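Local coordinates for protein alpha-amylase (PDB 6M4K) that probably hydrolyses internal alpha-1,4-glucosidic bonds of starch-like polysaccharides, as a cold-active, calcium- and chloride-dependent enzyme of glycoside hydrolase family 13, at residues A[321-324]-A[325-329]; A[386-389]-A[390-393]; A[392-395]-A[396-399]; A[23-27]-A[28-32]. One frame throughout, in Å; residues are numbered along the deposited sequence.

Interaction 1: residues A[321-324]-A[325-329]; sequences EANM and YKIAT. With SO4 (sulfate ion), chain F.
Y325 N donates to E321 O (2.8 Å) and closes the first turn of helix 322-334, which links strands 295-297 and 339-344 of the TIM barrel in a beta-alpha-beta crossover. E321 holds the N-cap position, and K326 N to A322 O, I327 N to N323 O and A328 N to M324 O continue the helical pattern. The tight side of this turn is the one with Y325 and T329. With CG opposite the backbone N (chi1 -171°), the phenol of Y325 swings away from 321-324 to lie against I299 and M343, and its hydroxyl is hydrogen-bonded to D300. T329 OG1 sits over the centre of this ring and donates to Y325 O at 2.9 Å. T329 N reaches the same oxygen from the opposite face, so two donors of one residue hold that carbonyl.

The other side is looser and polar. K326 bends at chi3 (-78°), laying its CE 3.4 Å from A322 O before NZ goes on to E390 and N490. Water 1 donates to N323 OD1 (3.0 Å) and accepts a hydrogen bond from K326 NZ, while the N323 amide is held further by N490 and G488. At the helix start a sulfate, probably from the crystallisation liquor, accepts from N323 N through O3 (3.0 Å) and from M324 N through O1 (2.9 Å, 168°); the positive end of the helix dipole would favour an anion here. The M324 side chain lies against one oxygen of the ion, with CG 3.3 Å and CE 3.5 Å from sulfate O1.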
loop_
_atom_site.group_PDB
_atom_site.type_symbol
_atom_site.label_atom_id
_atom_site.label_comp_id
_atom_site.label_asym_id
_atom_site.label_seq_id
_atom_site.Cartn_x
_atom_site.Cartn_y
_atom_site.Cartn_z
ATOM N N GLU A 321 2.066 10.585 -13.177
ATOM C CA GLU A 321 0.875 10.898 -13.952
ATOM C C GLU A 321 -0.155 11.474 -12.987
ATOM O O GLU A 321 -1.220 10.890 -12.769
ATOM C CB GLU A 321 0.336 9.638 -14.646
ATOM C CG GLU A 321 1.349 8.927 -15.559
ATOM C CD GLU A 321 2.317 8.019 -14.806
ATOM O OE1 GLU A 321 1.898 7.383 -13.809
ATOM O OE2 GLU A 321 3.506 7.946 -15.194
ATOM N N ALA A 322 0.159 12.634 -12.408
ATOM C CA ALA A 322 -0.515 13.076 -11.191
ATOM C C ALA A 322 -2.010 13.288 -11.392
ATOM O O ALA A 322 -2.812 12.951 -10.508
ATOM C CB ALA A 322 0.143 14.353 -10.669
ATOM N N ASN A 323 -2.419 13.860 -12.528
ATOM C CA ASN A 323 -3.836 14.158 -12.703
ATOM C C ASN A 323 -4.663 12.880 -12.767
ATOM O O ASN A 323 -5.690 12.755 -12.092
ATOM C CB ASN A 323 -4.055 15.009 -13.957
ATOM C CG ASN A 323 -5.392 15.712 -13.949
ATOM O OD1 ASN A 323 -5.748 16.381 -12.974
ATOM N ND2 ASN A 323 -6.154 15.550 -15.025
ATOM N N MET A 324 -4.222 11.921 -13.578
ATOM C CA MET A 324 -4.919 10.641 -13.660
ATOM C C MET A 324 -4.824 9.874 -12.347
ATOM O O MET A 324 -5.776 9.199 -11.947
ATOM C CB MET A 324 -4.313 9.809 -14.781
ATOM C CG MET A 324 -4.656 10.330 -16.170
ATOM S SD MET A 324 -4.144 9.183 -17.464
ATOM C CE MET A 324 -2.384 9.358 -17.360
ATOM N N TYR A 325 -3.675 9.947 -11.681
ATOM C CA TYR A 325 -3.499 9.275 -10.395
ATOM C C TYR A 325 -4.497 9.773 -9.363
ATOM O O TYR A 325 -5.041 8.982 -8.580
ATOM C CB TYR A 325 -2.090 9.573 -9.922
ATOM C CG TYR A 325 -1.581 8.836 -8.709
ATOM C CD1 TYR A 325 -1.383 7.459 -8.723
ATOM C CD2 TYR A 325 -1.199 9.532 -7.575
ATOM C CE1 TYR A 325 -0.853 6.794 -7.619
ATOM C CE2 TYR A 325 -0.672 8.879 -6.475
ATOM C CZ TYR A 325 -0.510 7.515 -6.501
ATOM O OH TYR A 325 0.048 6.907 -5.404
ATOM N N LYS A 326 -4.753 11.076 -9.338
ATOM C CA LYS A 326 -5.733 11.610 -8.403
ATOM C C LYS A 326 -7.139 11.144 -8.750
ATOM O O LYS A 326 -7.957 10.911 -7.854
ATOM C CB LYS A 326 -5.667 13.135 -8.378
ATOM C CG LYS A 326 -4.440 13.673 -7.670
ATOM C CD LYS A 326 -4.434 15.190 -7.684
ATOM C CE LYS A 326 -3.988 15.719 -9.024
ATOM N NZ LYS A 326 -3.902 17.211 -8.999
ATOM N N ILE A 327 -7.456 11.035 -10.044
ATOM C CA ILE A 327 -8.769 10.527 -10.438
ATOM C C ILE A 327 -8.953 9.094 -9.948
ATOM O O ILE A 327 -9.977 8.746 -9.350
ATOM C CB ILE A 327 -8.954 10.631 -11.961
ATOM C CG1 ILE A 327 -9.021 12.099 -12.381
ATOM C CG2 ILE A 327 -10.219 9.893 -12.385
ATOM C CD1 ILE A 327 -8.959 12.295 -13.893
ATOM N N ALA A 328 -7.968 8.239 -10.219
ATOM C CA ALA A 328 -8.058 6.842 -9.806
ATOM C C ALA A 328 -8.146 6.719 -8.289
ATOM O O ALA A 328 -8.919 5.903 -7.773
ATOM C CB ALA A 328 -6.844 6.075 -10.327
ATOM N N THR A 329 -7.342 7.501 -7.562
ATOM C CA THR A 329 -7.360 7.438 -6.101
ATOM C C THR A 329 -8.684 7.949 -5.553
ATOM O O THR A 329 -9.235 7.371 -4.608
ATOM C CB THR A 329 -6.175 8.220 -5.518
ATOM O OG1 THR A 329 -4.940 7.686 -6.017
ATOM C CG2 THR A 329 -6.179 8.127 -3.994
HETATM S S SO4 F . -1.262 13.369 -16.160
HETATM O O1 SO4 F . -2.085 12.335 -15.538
HETATM O O2 SO4 F . -1.992 13.906 -17.304
HETATM O O3 SO4 F . -1.019 14.426 -15.175
HETATM O O4 SO4 F . 0.014 12.805 -16.591
HETATM O O HOH W 1 -3.509 17.651 -11.440
#

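Interaction 2: residues A[386-389]-A[390-393]; sequences HRWR and EMYN
W388 O accepts from two amides of the following turn, Y392 N at 2.9 Å and M391 N only weakly. N393 N adds a regular bond to R389 O.

Two aromatic side chains take part. The Y392 ring lies with one face against the backbone of R389, whose CA makes a CH-pi contact 3.7 Å from the ring centroid and 21° off its normal. This is possible because Y392 CG sits between its own backbone N and carbonyl carbon (chi1 68°), which folds the ring back over the preceding turn and sets CE2 3.2 Å from R387 O, at the ring edge. W388 and M391 run side by side. In the M391 conformer described, CE is 3.7 Å from W388 CE3 and the sulfur approaches the six-membered ring obliquely, a Met-aromatic contact.

W388 is the N-cap residue of helix 389-401, the helix after the eighth strand of the TIM barrel, 339-344. Ahead of it, H386 and R387 both bind E33 of helix 27-39.

Charged and polar side chains occupy the remaining flank. R389 bends at chi3 (67°) and runs across E390, but NH2 and OE2 remain 3.7 Å apart, with the oxygen well out of the guanidinium plane, a long ion pair in which no N-H points at the carboxylate. E390 OE2 accepts from N490 ND2 and forms a salt bridge with K326 NZ. R389 NE donates instead to I453 O in the C-terminal all-beta domain. N393 ND2, lying 3.6 Å from R389 CG, is bound to V452 O.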
loop_
_atom_site.group_PDB
_atom_site.type_symbol
_atom_site.label_atom_id
_atom_site.label_comp_id
_atom_site.label_asym_id
_atom_site.label_seq_id
_atom_site.Cartn_x
_atom_site.Cartn_y
_atom_site.Cartn_z
ATOM N N HIS A 386 -0.032 11.435 0.435
ATOM C CA HIS A 386 -1.052 11.396 1.477
ATOM C C HIS A 386 -1.378 12.783 2.013
ATOM O O HIS A 386 -2.443 12.967 2.613
ATOM C CB HIS A 386 -0.593 10.482 2.615
ATOM C CG HIS A 386 0.581 11.011 3.364
ATOM N ND1 HIS A 386 1.860 11.015 2.847
ATOM C CD2 HIS A 386 0.663 11.583 4.587
ATOM C CE1 HIS A 386 2.680 11.558 3.728
ATOM N NE2 HIS A 386 1.979 11.914 4.791
ATOM N N ARG A 387 -0.486 13.756 1.798
ATOM C CA ARG A 387 -0.718 15.151 2.149
ATOM C C ARG A 387 -1.285 15.990 1.008
ATOM O O ARG A 387 -1.494 17.195 1.197
ATOM C CB ARG A 387 0.572 15.802 2.659
ATOM C CG ARG A 387 1.064 15.335 4.021
ATOM C CD ARG A 387 1.804 16.477 4.698
ATOM N NE ARG A 387 2.409 16.123 5.974
ATOM C CZ ARG A 387 2.786 17.030 6.868
ATOM N NH1 ARG A 387 2.597 18.320 6.612
ATOM N NH2 ARG A 387 3.336 16.659 8.017
ATOM N N TRP A 388 -1.524 15.417 -0.169
ATOM C CA TRP A 388 -2.194 16.171 -1.222
ATOM C C TRP A 388 -3.645 16.392 -0.827
ATOM O O TRP A 388 -4.318 15.465 -0.369
ATOM C CB TRP A 388 -2.166 15.397 -2.537
ATOM C CG TRP A 388 -0.808 15.170 -3.153
ATOM C CD1 TRP A 388 0.410 15.483 -2.629
ATOM C CD2 TRP A 388 -0.555 14.563 -4.423
ATOM N NE1 TRP A 388 1.417 15.109 -3.504
ATOM C CE2 TRP A 388 0.841 14.542 -4.613
ATOM C CE3 TRP A 388 -1.381 14.040 -5.423
ATOM C CZ2 TRP A 388 1.427 14.027 -5.766
ATOM C CZ3 TRP A 388 -0.798 13.520 -6.562
ATOM C CH2 TRP A 388 0.594 13.517 -6.723
ATOM N N ARG A 389 -4.146 17.613 -1.039
ATOM C CA ARG A 389 -5.520 17.917 -0.651
ATOM C C ARG A 389 -6.510 16.974 -1.322
ATOM O O ARG A 389 -7.495 16.548 -0.703
ATOM C CB ARG A 389 -5.868 19.377 -0.979
ATOM C CG ARG A 389 -7.289 19.791 -0.565
ATOM C CD ARG A 389 -7.655 21.172 -1.124
ATOM N NE ARG A 389 -7.734 21.074 -2.574
ATOM C CZ ARG A 389 -6.797 21.484 -3.418
ATOM N NH1 ARG A 389 -5.700 22.095 -2.980
ATOM N NH2 ARG A 389 -6.975 21.275 -4.719
ATOM N N GLU A 390 -6.287 16.655 -2.602
ATOM C CA GLU A 390 -7.204 15.769 -3.305
ATOM C C GLU A 390 -7.261 14.402 -2.639
ATOM O O GLU A 390 -8.320 13.759 -2.626
ATOM C CB GLU A 390 -6.793 15.646 -4.772
ATOM C CG GLU A 390 -6.781 16.982 -5.543
ATOM C CD GLU A 390 -5.440 17.713 -5.518
ATOM O OE1 GLU A 390 -4.603 17.482 -4.618
ATOM O OE2 GLU A 390 -5.209 18.535 -6.435
ATOM N N MET A 391 -6.148 13.965 -2.050
ATOM C CA MET A 391 -6.119 12.693 -1.334
ATOM C C MET A 391 -6.742 12.816 0.049
ATOM O O MET A 391 -7.660 12.075 0.388
ATOM C CB MET A 391 -4.684 12.188 -1.198
ATOM C CG MET A 391 -4.242 11.295 -2.321
ATOM S SD MET A 391 -4.370 12.109 -3.926
ATOM C CE MET A 391 -3.424 10.985 -4.947
ATOM N N TYR A 392 -6.244 13.738 0.873
ATOM C CA TYR A 392 -6.741 13.749 2.247
ATOM C C TYR A 392 -8.196 14.182 2.335
ATOM O O TYR A 392 -8.919 13.707 3.216
ATOM C CB TYR A 392 -5.815 14.485 3.220
ATOM C CG TYR A 392 -5.681 15.990 3.070
ATOM C CD1 TYR A 392 -6.726 16.846 3.385
ATOM C CD2 TYR A 392 -4.477 16.548 2.669
ATOM C CE1 TYR A 392 -6.584 18.224 3.270
ATOM C CE2 TYR A 392 -4.315 17.920 2.571
ATOM C CZ TYR A 392 -5.371 18.747 2.855
ATOM O OH TYR A 392 -5.208 20.120 2.737
ATOM N N ASN A 393 -8.669 15.034 1.419
ATOM C CA ASN A 393 -10.088 15.368 1.445
ATOM C C ASN A 393 -10.948 14.214 0.947
ATOM O O ASN A 393 -12.104 14.083 1.360
ATOM C CB ASN A 393 -10.361 16.658 0.673
ATOM C CG ASN A 393 -10.235 17.885 1.551
ATOM O OD1 ASN A 393 -9.914 17.777 2.737
ATOM N ND2 ASN A 393 -10.500 19.059 0.983
#

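Interaction 3: residues A[392-395]-A[396-399]; sequences YNMV and RFHN
N393 O is gripped by two donors: F397 N at 2.9 Å, the regular helical bond, and water 2 at 2.8 Å. That water in turn accepts from R396 NE (2.7 Å), lying at the edge of the guanidinium in its plane. A bend at chi3 (64°) brings the R396 head back beside the N393 amide, the two planes only 17° apart. N393 OD1 thus lies over the guanidinium face, 3.4 Å from NH2 but badly angled for a bond, and NH2 is bound instead to D456 O.

On the flank with M394 and F397 the contact is apolar. M394 turns at both chi2 and chi3, which sets CE over one face of the F397 ring, 3.6 Å from CG; the sulfur stands obliquely nearby in a Met-aromatic contact. A330, L333 and A334 of helix 322-334 pack on M394, joining two neighbouring outer helices of the TIM barrel. V395 CG1 touches N399 ND2 at 3.8 Å, and that amide is bound to N41 O.

H398 is held at both ring nitrogens, ND1 by L333 O and NE2 by the D17 carboxylate, an arrangement that would favour a doubly protonated imidazole.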
loop_
_atom_site.group_PDB
_atom_site.type_symbol
_atom_site.label_atom_id
_atom_site.label_comp_id
_atom_site.label_asym_id
_atom_site.label_seq_id
_atom_site.Cartn_x
_atom_site.Cartn_y
_atom_site.Cartn_z
ATOM N N TYR A 392 -6.244 13.738 0.873
ATOM C CA TYR A 392 -6.741 13.749 2.247
ATOM C C TYR A 392 -8.196 14.182 2.335
ATOM O O TYR A 392 -8.919 13.707 3.216
ATOM C CB TYR A 392 -5.815 14.485 3.220
ATOM C CG TYR A 392 -5.681 15.990 3.070
ATOM C CD1 TYR A 392 -6.726 16.846 3.385
ATOM C CD2 TYR A 392 -4.477 16.548 2.669
ATOM C CE1 TYR A 392 -6.584 18.224 3.270
ATOM C CE2 TYR A 392 -4.315 17.920 2.571
ATOM C CZ TYR A 392 -5.371 18.747 2.855
ATOM O OH TYR A 392 -5.208 20.120 2.737
ATOM N N ASN A 393 -8.669 15.034 1.419
ATOM C CA ASN A 393 -10.088 15.368 1.445
ATOM C C ASN A 393 -10.948 14.214 0.947
ATOM O O ASN A 393 -12.104 14.083 1.360
ATOM C CB ASN A 393 -10.361 16.658 0.673
ATOM C CG ASN A 393 -10.235 17.885 1.551
ATOM O OD1 ASN A 393 -9.914 17.777 2.737
ATOM N ND2 ASN A 393 -10.500 19.059 0.983
ATOM N N MET A 394 -10.404 13.359 0.077
ATOM C CA MET A 394 -11.123 12.151 -0.290
ATOM C C MET A 394 -11.027 11.075 0.784
ATOM O O MET A 394 -11.917 10.222 0.858
ATOM C CB MET A 394 -10.684 11.622 -1.658
ATOM C CG MET A 394 -11.225 12.446 -2.831
ATOM S SD MET A 394 -13.016 12.655 -2.822
ATOM C CE MET A 394 -13.569 10.945 -2.830
ATOM N N VAL A 395 -9.992 11.107 1.625
ATOM C CA VAL A 395 -10.001 10.263 2.817
ATOM C C VAL A 395 -11.105 10.702 3.765
ATOM O O VAL A 395 -11.843 9.868 4.304
ATOM C CB VAL A 395 -8.614 10.266 3.476
ATOM C CG1 VAL A 395 -8.648 9.664 4.892
ATOM C CG2 VAL A 395 -7.610 9.538 2.579
ATOM N N ARG A 396 -11.262 12.014 3.956
ATOM C CA ARG A 396 -12.386 12.511 4.744
ATOM C C ARG A 396 -13.721 12.102 4.128
ATOM O O ARG A 396 -14.621 11.655 4.846
ATOM C CB ARG A 396 -12.277 14.028 4.944
ATOM C CG ARG A 396 -13.392 14.602 5.819
ATOM C CD ARG A 396 -13.096 16.026 6.243
ATOM N NE ARG A 396 -13.047 16.902 5.077
ATOM C CZ ARG A 396 -12.865 18.217 5.127
ATOM N NH1 ARG A 396 -12.707 18.824 6.296
ATOM N NH2 ARG A 396 -12.849 18.921 4.000
ATOM N N PHE A 397 -13.863 12.225 2.799
ATOM C CA PHE A 397 -15.067 11.752 2.117
ATOM C C PHE A 397 -15.310 10.284 2.434
ATOM O O PHE A 397 -16.413 9.891 2.819
ATOM C CB PHE A 397 -14.889 11.952 0.603
ATOM C CG PHE A 397 -16.079 11.538 -0.249
ATOM C CD1 PHE A 397 -16.360 10.199 -0.488
ATOM C CD2 PHE A 397 -16.862 12.501 -0.884
ATOM C CE1 PHE A 397 -17.418 9.830 -1.290
ATOM C CE2 PHE A 397 -17.925 12.143 -1.695
ATOM C CZ PHE A 397 -18.215 10.809 -1.896
ATOM N N HIS A 398 -14.276 9.462 2.266
ATOM C CA HIS A 398 -14.353 8.035 2.568
ATOM C C HIS A 398 -14.821 7.797 3.994
ATOM O O HIS A 398 -15.683 6.945 4.237
ATOM C CB HIS A 398 -12.946 7.467 2.371
ATOM C CG HIS A 398 -12.774 6.033 2.775
ATOM N ND1 HIS A 398 -12.837 4.993 1.874
ATOM C CD2 HIS A 398 -12.468 5.477 3.972
ATOM C CE1 HIS A 398 -12.588 3.853 2.501
ATOM N NE2 HIS A 398 -12.387 4.119 3.781
ATOM N N ASN A 399 -14.274 8.548 4.952
ATOM C CA ASN A 399 -14.666 8.372 6.347
ATOM C C ASN A 399 -16.120 8.777 6.561
ATOM O O ASN A 399 -16.869 8.077 7.254
ATOM C CB ASN A 399 -13.747 9.193 7.262
ATOM C CG ASN A 399 -12.307 8.695 7.270
ATOM O OD1 ASN A 399 -12.036 7.524 7.015
ATOM N ND2 ASN A 399 -11.384 9.593 7.574
HETATM O O HOH W 2 -13.354 16.337 2.441
#

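Interaction 4: residues A[23-27]-A[28-32]; sequences FEWKW and TDIER. With SO4 (sulfate ion), chain G.
K26 O accepts from I30 N (3.0 Å) and, weakly, from D29 N, while E31 N bonds to W27 O, so that K26 is the N-cap from which helix 27-39 starts. Its own amide meets the helix through solvent: water 3 accepts from K26 N (2.9 Å) and donates to D29 OD2 (2.7 Å). The D29 carboxylate also pairs with R32 within the helix and accepts from V375 N.

I30 touches both tryptophans, W25 and W27. Its CG1 rests on W25 CB at 3.6 Å, and CD1 lies at the edge of the W27 ring, 4.0 Å from CE3. The W25 ring crosses the D29 side chain at about a right angle, with CE3 and D29 CB 4.0 Å apart.

K26 bends at chi3 (-65°), and NZ, which forms a salt bridge with D374 and bonds to T372 O, also donates to sulfate O3 (2.8 Å). T28 OG1 lies on O2 of the same ion, but too close for the position to be certain. The sulfate probably came from the crystallisation liquor.

The turn leads from the first barrel strand, 19-22, into the first helix of the TIM barrel. I30 faces V45 and V47 of strand 44-47, while the W27 ring packs on M87 of helix 81-93 and meets F84 edge to face.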
loop_
_atom_site.group_PDB
_atom_site.type_symbol
_atom_site.label_atom_id
_atom_site.label_comp_id
_atom_site.label_asym_id
_atom_site.label_seq_id
_atom_site.Cartn_x
_atom_site.Cartn_y
_atom_site.Cartn_z
ATOM N N PHE A 23 7.068 5.095 2.509
ATOM C CA PHE A 23 8.152 4.301 1.933
ATOM C C PHE A 23 9.505 4.963 2.197
ATOM O O PHE A 23 9.734 6.115 1.803
ATOM C CB PHE A 23 7.870 4.188 0.433
ATOM C CG PHE A 23 8.931 3.480 -0.371
ATOM C CD1 PHE A 23 9.354 2.198 -0.053
ATOM C CD2 PHE A 23 9.457 4.091 -1.510
ATOM C CE1 PHE A 23 10.304 1.537 -0.834
ATOM C CE2 PHE A 23 10.408 3.434 -2.294
ATOM C CZ PHE A 23 10.835 2.172 -1.952
ATOM N N GLU A 24 10.388 4.244 2.889
ATOM C CA GLU A 24 11.738 4.689 3.229
ATOM C C GLU A 24 11.774 5.882 4.178
ATOM O O GLU A 24 12.855 6.458 4.394
ATOM C CB GLU A 24 12.624 4.938 1.998
ATOM C CG GLU A 24 13.042 3.677 1.255
ATOM C CD GLU A 24 14.290 3.014 1.820
ATOM O OE1 GLU A 24 14.751 3.378 2.926
ATOM O OE2 GLU A 24 14.825 2.120 1.143
ATOM N N TRP A 25 10.656 6.262 4.787
ATOM C CA TRP A 25 10.714 7.293 5.816
ATOM C C TRP A 25 11.462 6.785 7.048
ATOM O O TRP A 25 11.313 5.617 7.459
ATOM C CB TRP A 25 9.314 7.731 6.239
ATOM C CG TRP A 25 8.580 8.582 5.238
ATOM C CD1 TRP A 25 8.545 8.430 3.869
ATOM C CD2 TRP A 25 7.755 9.714 5.532
ATOM N NE1 TRP A 25 7.741 9.400 3.308
ATOM C CE2 TRP A 25 7.260 10.209 4.307
ATOM C CE3 TRP A 25 7.389 10.367 6.716
ATOM C CZ2 TRP A 25 6.421 11.322 4.236
ATOM C CZ3 TRP A 25 6.563 11.474 6.638
ATOM C CH2 TRP A 25 6.085 11.933 5.415
ATOM N N LYS A 26 12.241 7.679 7.657
ATOM C CA LYS A 26 12.895 7.392 8.929
ATOM C C LYS A 26 11.879 7.358 10.071
ATOM O O LYS A 26 10.822 7.994 10.020
ATOM C CB LYS A 26 13.941 8.463 9.254
ATOM C CG LYS A 26 15.166 8.447 8.351
ATOM C CD LYS A 26 16.224 9.453 8.817
ATOM C CE LYS A 26 15.722 10.882 8.701
ATOM N NZ LYS A 26 16.862 11.839 8.889
ATOM N N TRP A 27 12.236 6.620 11.128
ATOM C CA TRP A 27 11.332 6.488 12.267
ATOM C C TRP A 27 11.029 7.836 12.910
ATOM O O TRP A 27 9.891 8.094 13.323
ATOM C CB TRP A 27 11.889 5.514 13.300
ATOM C CG TRP A 27 12.294 4.166 12.781
ATOM C CD1 TRP A 27 13.295 3.394 13.268
ATOM C CD2 TRP A 27 11.706 3.409 11.698
ATOM N NE1 TRP A 27 13.390 2.221 12.570
ATOM C CE2 TRP A 27 12.426 2.202 11.599
ATOM C CE3 TRP A 27 10.670 3.648 10.786
ATOM C CZ2 TRP A 27 12.138 1.228 10.637
ATOM C CZ3 TRP A 27 10.385 2.685 9.834
ATOM C CH2 TRP A 27 11.117 1.491 9.768
ATOM N N THR A 28 12.032 8.714 13.008
ATOM C CA THR A 28 11.763 10.015 13.612
ATOM C C THR A 28 10.764 10.817 12.798
ATOM O O THR A 28 9.953 11.556 13.369
ATOM C CB THR A 28 13.054 10.808 13.775
ATOM O OG1 THR A 28 13.735 10.870 12.518
ATOM C CG2 THR A 28 13.948 10.159 14.832
ATOM N N ASP A 29 10.791 10.669 11.467
ATOM C CA ASP A 29 9.829 11.369 10.619
ATOM C C ASP A 29 8.437 10.758 10.715
ATOM O O ASP A 29 7.445 11.487 10.758
ATOM C CB ASP A 29 10.316 11.431 9.170
ATOM C CG ASP A 29 11.371 12.502 8.972
ATOM O OD1 ASP A 29 11.308 13.543 9.669
ATOM O OD2 ASP A 29 12.248 12.302 8.122
ATOM N N ILE A 30 8.342 9.426 10.746
ATOM C CA ILE A 30 7.030 8.807 10.910
ATOM C C ILE A 30 6.433 9.195 12.252
ATOM O O ILE A 30 5.249 9.532 12.346
ATOM C CB ILE A 30 7.110 7.283 10.718
ATOM C CG1 ILE A 30 7.593 6.967 9.299
ATOM C CG2 ILE A 30 5.756 6.632 11.010
ATOM C CD1 ILE A 30 7.661 5.494 8.974
ATOM N N GLU A 31 7.263 9.209 13.297
ATOM C CA GLU A 31 6.793 9.593 14.621
ATOM C C GLU A 31 6.146 10.974 14.604
ATOM O O GLU A 31 5.061 11.169 15.167
ATOM C CB GLU A 31 7.955 9.539 15.610
ATOM C CG GLU A 31 7.533 9.857 17.034
ATOM C CD GLU A 31 8.649 9.719 18.043
ATOM O OE1 GLU A 31 9.794 9.447 17.654
ATOM O OE2 GLU A 31 8.362 9.884 19.249
ATOM N N ARG A 32 6.792 11.945 13.951
ATOM C CA ARG A 32 6.193 13.273 13.834
ATOM C C ARG A 32 4.957 13.243 12.944
ATOM O O ARG A 32 3.947 13.892 13.246
ATOM C CB ARG A 32 7.214 14.269 13.287
ATOM C CG ARG A 32 8.454 14.412 14.143
ATOM C CD ARG A 32 9.263 15.637 13.766
ATOM N NE ARG A 32 10.651 15.515 14.202
ATOM C CZ ARG A 32 11.622 15.013 13.447
ATOM N NH1 ARG A 32 11.354 14.595 12.217
ATOM N NH2 ARG A 32 12.860 14.931 13.916
HETATM S S SO4 G . 17.454 10.691 12.466
HETATM O O1 SO4 G . 17.656 9.252 12.412
HETATM O O2 SO4 G . 16.033 10.942 12.294
HETATM O O3 SO4 G . 18.160 11.324 11.355
HETATM O O4 SO4 G . 17.920 11.207 13.753
HETATM O O HOH W 3 12.881 10.214 6.490
#

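Overall arrangement
Interactions 1, 2 and 3 form a connected group on the outer helices of the TIM barrel. Interactions 2 and 3 follow each other on helix 389-401, share Y392 and N393, and have centres 8 Å apart. Interaction 1, on the neighbouring helix 322-334, is 12 Å from interaction 2 between centres and joined to it by the salt bridge from K326 NZ to E390 OE2 (3.2 Å). Interaction 4 lies at the first helix and reaches the group through W25 CZ2, 3.8 Å from H386 CE1 of interaction 2. All four are away from the calcium site of N105, R161, D170 and H204; interactions 1 and 4 each bind a sulfate.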